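Predicted acetamidase/formamidase (PDB 3TKK) probably hydrolyses carbon-nitrogen bonds in linear amides other than peptides, and carries bound zinc and calcium ions. Local coordinates at residues V113-G118 / V199-K204; T160-E165 / V222-V227. All blocks are in the same frame, centred on the assembly; numbering follows the deposited sequence.

Contact 1: V113-G118 / V199-K204. With ZN (zinc ion), chain F.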
loop_
_atom_site.group_PDB
_atom_site.type_symbol
_atom_site.label_atom_id
_atom_site.label_comp_id
_atom_site.label_asym_id
_atom_site.label_seq_id
_atom_site.Cartn_x
_atom_site.Cartn_y
_atom_site.Cartn_z
ATOM N N VAL A 113 -7.406 -1.358 26.320
ATOM C CA VAL A 113 -8.109 -2.589 25.965
ATOM C C VAL A 113 -7.418 -3.827 26.536
ATOM O O VAL A 113 -6.194 -3.895 26.585
ATOM C CB VAL A 113 -8.197 -2.754 24.451
ATOM C CG1 VAL A 113 -9.119 -1.688 23.935
ATOM C CG2 VAL A 113 -6.833 -2.453 23.767
ATOM N N ASP A 114 -8.212 -4.824 26.895
ATOM C CA ASP A 114 -7.709 -6.131 27.240
ATOM C C ASP A 114 -7.254 -6.868 25.982
ATOM O O ASP A 114 -7.777 -6.665 24.882
ATOM C CB ASP A 114 -8.782 -6.894 28.020
ATOM C CG ASP A 114 -9.068 -6.250 29.318
ATOM O OD1 ASP A 114 -8.142 -5.657 29.928
ATOM O OD2 ASP A 114 -10.244 -6.265 29.677
ATOM N N ILE A 115 -6.147 -7.578 26.141
ATOM C CA ILE A 115 -5.676 -8.500 25.122
ATOM C C ILE A 115 -5.811 -9.851 25.803
ATOM O O ILE A 115 -5.226 -10.048 26.892
ATOM C CB ILE A 115 -4.228 -8.188 24.681
ATOM C CG1 ILE A 115 -4.264 -6.809 24.036
ATOM C CG2 ILE A 115 -3.752 -9.285 23.674
ATOM C CD1 ILE A 115 -3.011 -6.091 23.718
ATOM N N LYS A 116 -6.635 -10.712 25.233
ATOM C CA LYS A 116 -6.863 -12.039 25.791
ATOM C C LYS A 116 -7.156 -13.100 24.770
ATOM O O LYS A 116 -7.791 -12.838 23.782
ATOM C CB LYS A 116 -8.068 -11.994 26.683
ATOM C CG LYS A 116 -8.085 -10.847 27.582
ATOM C CD LYS A 116 -8.188 -11.209 28.960
ATOM C CE LYS A 116 -6.767 -11.198 29.498
ATOM N NZ LYS A 116 -6.797 -11.086 31.024
ATOM N N ASP A 117 -6.760 -14.356 25.053
ATOM C CA ASP A 117 -7.171 -15.417 24.131
ATOM C C ASP A 117 -6.614 -15.067 22.717
ATOM O O ASP A 117 -7.223 -15.399 21.699
ATOM C CB ASP A 117 -8.692 -15.469 24.103
ATOM C CG ASP A 117 -9.219 -16.832 23.596
ATOM O OD1 ASP A 117 -8.442 -17.769 23.600
ATOM O OD2 ASP A 117 -10.387 -16.937 23.147
ATOM N N GLY A 118 -5.475 -14.380 22.659
ATOM C CA GLY A 118 -4.911 -13.978 21.360
ATOM C C GLY A 118 -5.633 -12.877 20.601
ATOM O O GLY A 118 -5.426 -12.696 19.389
ATOM N N VAL A 199 -2.405 -0.633 18.528
ATOM C CA VAL A 199 -2.651 -1.156 19.861
ATOM C C VAL A 199 -1.252 -1.186 20.618
ATOM O O VAL A 199 -0.434 -2.151 20.528
ATOM C CB VAL A 199 -3.386 -2.526 19.861
ATOM C CG1 VAL A 199 -3.646 -3.018 21.393
ATOM C CG2 VAL A 199 -4.724 -2.512 19.030
ATOM N N GLU A 200 -1.000 -0.106 21.352
ATOM C CA GLU A 200 0.295 0.192 21.948
ATOM C C GLU A 200 0.477 -0.720 23.172
ATOM O O GLU A 200 -0.316 -0.733 24.109
ATOM C CB GLU A 200 0.336 1.629 22.416
ATOM C CG GLU A 200 0.101 2.651 21.309
ATOM C CD GLU A 200 1.123 2.599 20.164
ATOM O OE1 GLU A 200 2.288 2.107 20.385
ATOM O OE2 GLU A 200 0.887 3.160 19.005
ATOM N N VAL A 201 1.493 -1.534 23.140
ATOM C CA VAL A 201 1.688 -2.412 24.286
ATOM C C VAL A 201 3.161 -2.562 24.692
ATOM O O VAL A 201 4.021 -2.392 23.865
ATOM C CB VAL A 201 1.278 -3.850 23.911
ATOM C CG1 VAL A 201 -0.245 -3.945 23.559
ATOM C CG2 VAL A 201 2.062 -4.294 22.633
ATOM N N ALA A 202 3.408 -3.132 25.874
ATOM C CA ALA A 202 4.798 -3.453 26.258
ATOM C C ALA A 202 4.913 -4.872 25.845
ATOM O O ALA A 202 3.885 -5.498 25.677
ATOM C CB ALA A 202 4.956 -3.382 27.847
ATOM N N GLY A 203 6.126 -5.418 25.883
ATOM C CA GLY A 203 6.329 -6.779 25.582
ATOM C C GLY A 203 7.785 -7.166 25.553
ATOM O O GLY A 203 8.653 -6.411 26.051
ATOM N N LYS A 204 8.061 -8.204 24.799
ATOM C CA LYS A 204 9.397 -8.821 24.813
ATOM C C LYS A 204 9.667 -9.418 23.392
ATOM O O LYS A 204 8.740 -10.020 22.782
ATOM C CB LYS A 204 9.369 -9.899 25.909
ATOM C CG LYS A 204 10.633 -10.682 26.063
ATOM C CD LYS A 204 10.752 -11.496 27.469
ATOM C CE LYS A 204 12.214 -12.262 27.522
ATOM N NZ LYS A 204 13.256 -12.340 28.784
HETATM ZN ZN ZN F . 3.032 2.876 18.546
HETATM O O HOH W 1 2.823 4.242 17.048
#
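Ile115 sets its end methyl against both Val199 and Val201, joining the antiparallel four-stranded sheet that contains strand 108-116 to the segment carrying the zinc ligand Glu200, in this acetamidase/formamidase family protein. The tight part lies at Ile115: its CD1 comes within 3.5 Å of CG1 of Val201, the two side chains crossing at about a right angle. The same CD1 is 3.9 Å from CG1 of Val199, where the side chains run past one another in opposite senses. Val199 sends CG1 into this group by setting it opposite the backbone N (chi1 -179°), and CG1 also meets CG2 of Val113 at 4.0 Å. No hydrogen bond spans the two segments, and the 121 Å² buried between them comes from these four buried aliphatic residues. Leu92 and Val120 extend the apolar cluster within the chain, and Ile269 of the second subunit packs on Val199. The loose side begins at the turn after strand 108-116, where Asp117 and Gly118 are exposed; Asp117 forms a salt bridge with Lys119. Glu200, between the two packed valines, turns its carboxylate away from strand 108-116 to the zinc ion, which Asp184 and His186 also bind. A bend at chi2 (-60°) folds the Glu200 chain, and both oxygens coordinate: OE1 lies 2.1 Å and OE2 2.2 Å from zinc, with a water at 2.0 Å from the metal.

Contact 2: T160-E165 / V222-V227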
loop_
_atom_site.group_PDB
_atom_site.type_symbol
_atom_site.label_atom_id
_atom_site.label_comp_id
_atom_site.label_asym_id
_atom_site.label_seq_id
_atom_site.Cartn_x
_atom_site.Cartn_y
_atom_site.Cartn_z
ATOM N N THR A 160 6.086 -0.199 10.567
ATOM C CA THR A 160 5.922 -1.114 9.456
ATOM C C THR A 160 5.396 -2.502 9.838
ATOM O O THR A 160 6.072 -3.212 10.602
ATOM C CB THR A 160 7.295 -1.162 8.667
ATOM O OG1 THR A 160 7.545 0.156 8.069
ATOM C CG2 THR A 160 7.188 -2.252 7.598
ATOM N N THR A 161 4.224 -2.949 9.292
ATOM C CA THR A 161 3.521 -4.065 9.796
ATOM C C THR A 161 4.338 -5.296 9.446
ATOM O O THR A 161 4.240 -6.291 10.138
ATOM C CB THR A 161 2.113 -4.243 9.007
ATOM O OG1 THR A 161 2.387 -3.994 7.601
ATOM C CG2 THR A 161 1.032 -3.084 9.592
ATOM N N LEU A 162 5.184 -5.226 8.414
ATOM C CA LEU A 162 6.003 -6.393 8.082
ATOM C C LEU A 162 7.006 -6.838 9.255
ATOM O O LEU A 162 7.626 -7.860 9.124
ATOM C CB LEU A 162 6.820 -6.100 6.775
ATOM C CG LEU A 162 5.995 -5.726 5.480
ATOM C CD1 LEU A 162 7.002 -5.589 4.267
ATOM C CD2 LEU A 162 4.871 -6.802 5.346
ATOM N N ILE A 163 7.431 -5.884 10.138
ATOM C CA ILE A 163 8.421 -6.224 11.152
ATOM C C ILE A 163 7.754 -6.989 12.256
ATOM O O ILE A 163 7.300 -6.366 13.193
ATOM C CB ILE A 163 9.146 -4.877 11.616
ATOM C CG1 ILE A 163 9.701 -4.260 10.324
ATOM C CG2 ILE A 163 10.295 -5.246 12.689
ATOM C CD1 ILE A 163 10.597 -2.756 10.521
ATOM N N ALA A 164 7.761 -8.311 12.149
ATOM C CA ALA A 164 6.973 -9.262 13.001
ATOM C C ALA A 164 7.760 -10.535 13.076
ATOM O O ALA A 164 8.766 -10.643 12.407
ATOM C CB ALA A 164 5.567 -9.514 12.253
ATOM N N GLU A 165 7.273 -11.572 13.787
ATOM C CA GLU A 165 7.992 -12.759 13.860
ATOM C C GLU A 165 8.211 -13.262 12.478
ATOM O O GLU A 165 7.262 -13.202 11.715
ATOM C CB GLU A 165 7.080 -13.784 14.666
ATOM C CG GLU A 165 6.911 -13.363 16.120
ATOM C CD GLU A 165 6.230 -14.538 16.918
ATOM O OE1 GLU A 165 6.205 -14.571 18.134
ATOM O OE2 GLU A 165 5.729 -15.420 16.262
ATOM N N VAL A 222 13.245 -5.032 4.674
ATOM C CA VAL A 222 12.644 -6.110 5.518
ATOM C C VAL A 222 12.412 -7.255 4.650
ATOM O O VAL A 222 11.937 -7.129 3.461
ATOM C CB VAL A 222 11.339 -5.701 6.335
ATOM C CG1 VAL A 222 10.370 -5.018 5.447
ATOM C CG2 VAL A 222 10.688 -7.074 6.956
ATOM N N LYS A 223 12.720 -8.446 5.165
ATOM C CA LYS A 223 12.458 -9.607 4.325
ATOM C C LYS A 223 11.606 -10.536 5.173
ATOM O O LYS A 223 11.936 -10.763 6.327
ATOM C CB LYS A 223 13.761 -10.322 3.997
ATOM C CG LYS A 223 13.534 -11.736 3.280
ATOM C CD LYS A 223 14.888 -12.422 2.925
ATOM C CE LYS A 223 14.678 -13.903 2.421
ATOM N NZ LYS A 223 16.030 -14.501 2.399
ATOM N N THR A 224 10.514 -11.062 4.618
ATOM C CA THR A 224 9.645 -11.895 5.381
ATOM C C THR A 224 9.803 -13.186 4.669
ATOM O O THR A 224 10.661 -13.345 3.774
ATOM C CB THR A 224 8.145 -11.438 5.322
ATOM O OG1 THR A 224 7.703 -11.643 3.967
ATOM C CG2 THR A 224 7.989 -9.844 5.671
ATOM N N ALA A 225 9.013 -14.149 5.090
ATOM C CA ALA A 225 9.000 -15.449 4.368
ATOM C C ALA A 225 8.630 -15.355 2.879
ATOM O O ALA A 225 9.090 -16.208 2.042
ATOM C CB ALA A 225 8.031 -16.360 5.045
ATOM N N GLU A 226 7.885 -14.326 2.543
ATOM C CA GLU A 226 7.281 -14.144 1.203
ATOM C C GLU A 226 7.826 -12.995 0.332
ATOM O O GLU A 226 8.015 -13.186 -0.861
ATOM C CB GLU A 226 5.754 -14.130 1.376
ATOM C CG GLU A 226 5.231 -15.408 2.219
ATOM C CD GLU A 226 5.527 -16.762 1.573
ATOM O OE1 GLU A 226 5.578 -16.799 0.326
ATOM O OE2 GLU A 226 5.652 -17.855 2.269
ATOM N N VAL A 227 8.242 -11.870 0.940
ATOM C CA VAL A 227 8.569 -10.685 0.169
ATOM C C VAL A 227 9.749 -10.037 0.828
ATOM O O VAL A 227 10.127 -10.358 2.041
ATOM C CB VAL A 227 7.410 -9.656 0.196
ATOM C CG1 VAL A 227 6.152 -10.237 -0.495
ATOM C CG2 VAL A 227 7.130 -9.264 1.636
#
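Thr224 OG1 accepts two backbone N-H groups while the methyl of the same side chain rests against Leu162. Glu226 N donates to Thr224 OG1 at 3.0 Å with an angle of 154° at the hydrogen, and Val227 N donates to Thr224 OG1 at 3.1 Å with 157°. Acceptance from two and from three residues on makes this an ST turn and an ST motif, and the backbone bond from Thr224 N to Val227 O, 2.7 Å, closes the same bend. With chi1 at 67°, the hydroxyl sits between the backbone N and the carbonyl carbon, and CG2 is placed to reach CB of Leu162 at 4.1 Å. An alanine here would remove both hydroxyl and methyl, which is likely to leave the amides of Glu226 and Val227 without their acceptor and open a gap beside Leu162. The bend links the antiparallel strands 221-223 and 227-234 as a hairpin in the mixed nine-stranded sheet, and the loop 160-165 packs on it through a type I beta turn from Thr160 to Ile163. Leu162, within that turn, accounts for most of the area that segment 160-165 buries against 222-227: its CD1 meets CG1 of Val222 at 3.6 Å, the side chains crossing nearly perpendicularly. Both methyls of Val222 face Leu162 CB, CG1 at 3.9 Å and CG2 at nearly the same distance. Ala229 and Arg286 from the adjoining strands also touch Leu162. Ile163 meets the valine more loosely, while Thr160 OG1 is hydrogen-bonded to Ser276 OG.

How the contacts relate
Contact 1 and contact 2 have centres about 20 Å apart, and their nearest atoms, about 7 Å apart, do not touch. Along the chain their segments alternate, in the order 113-118, 160-165, 199-204 and 222-227, so the two connections cross. Both reach the mixed nine-stranded sheet: contact 1 through the segment that leads into strand 203-212, contact 2 at strand 221-223, which follows it in sequence. Two strands, 76-86 and 168-172, separate these in the sheet order. Contact 1 holds zinc-binding Glu200, whereas in contact 2 the Ile163 side chain lies about 12 Å from zinc. The sheet thus joins a metal-site segment to a hairpin packed against a loop.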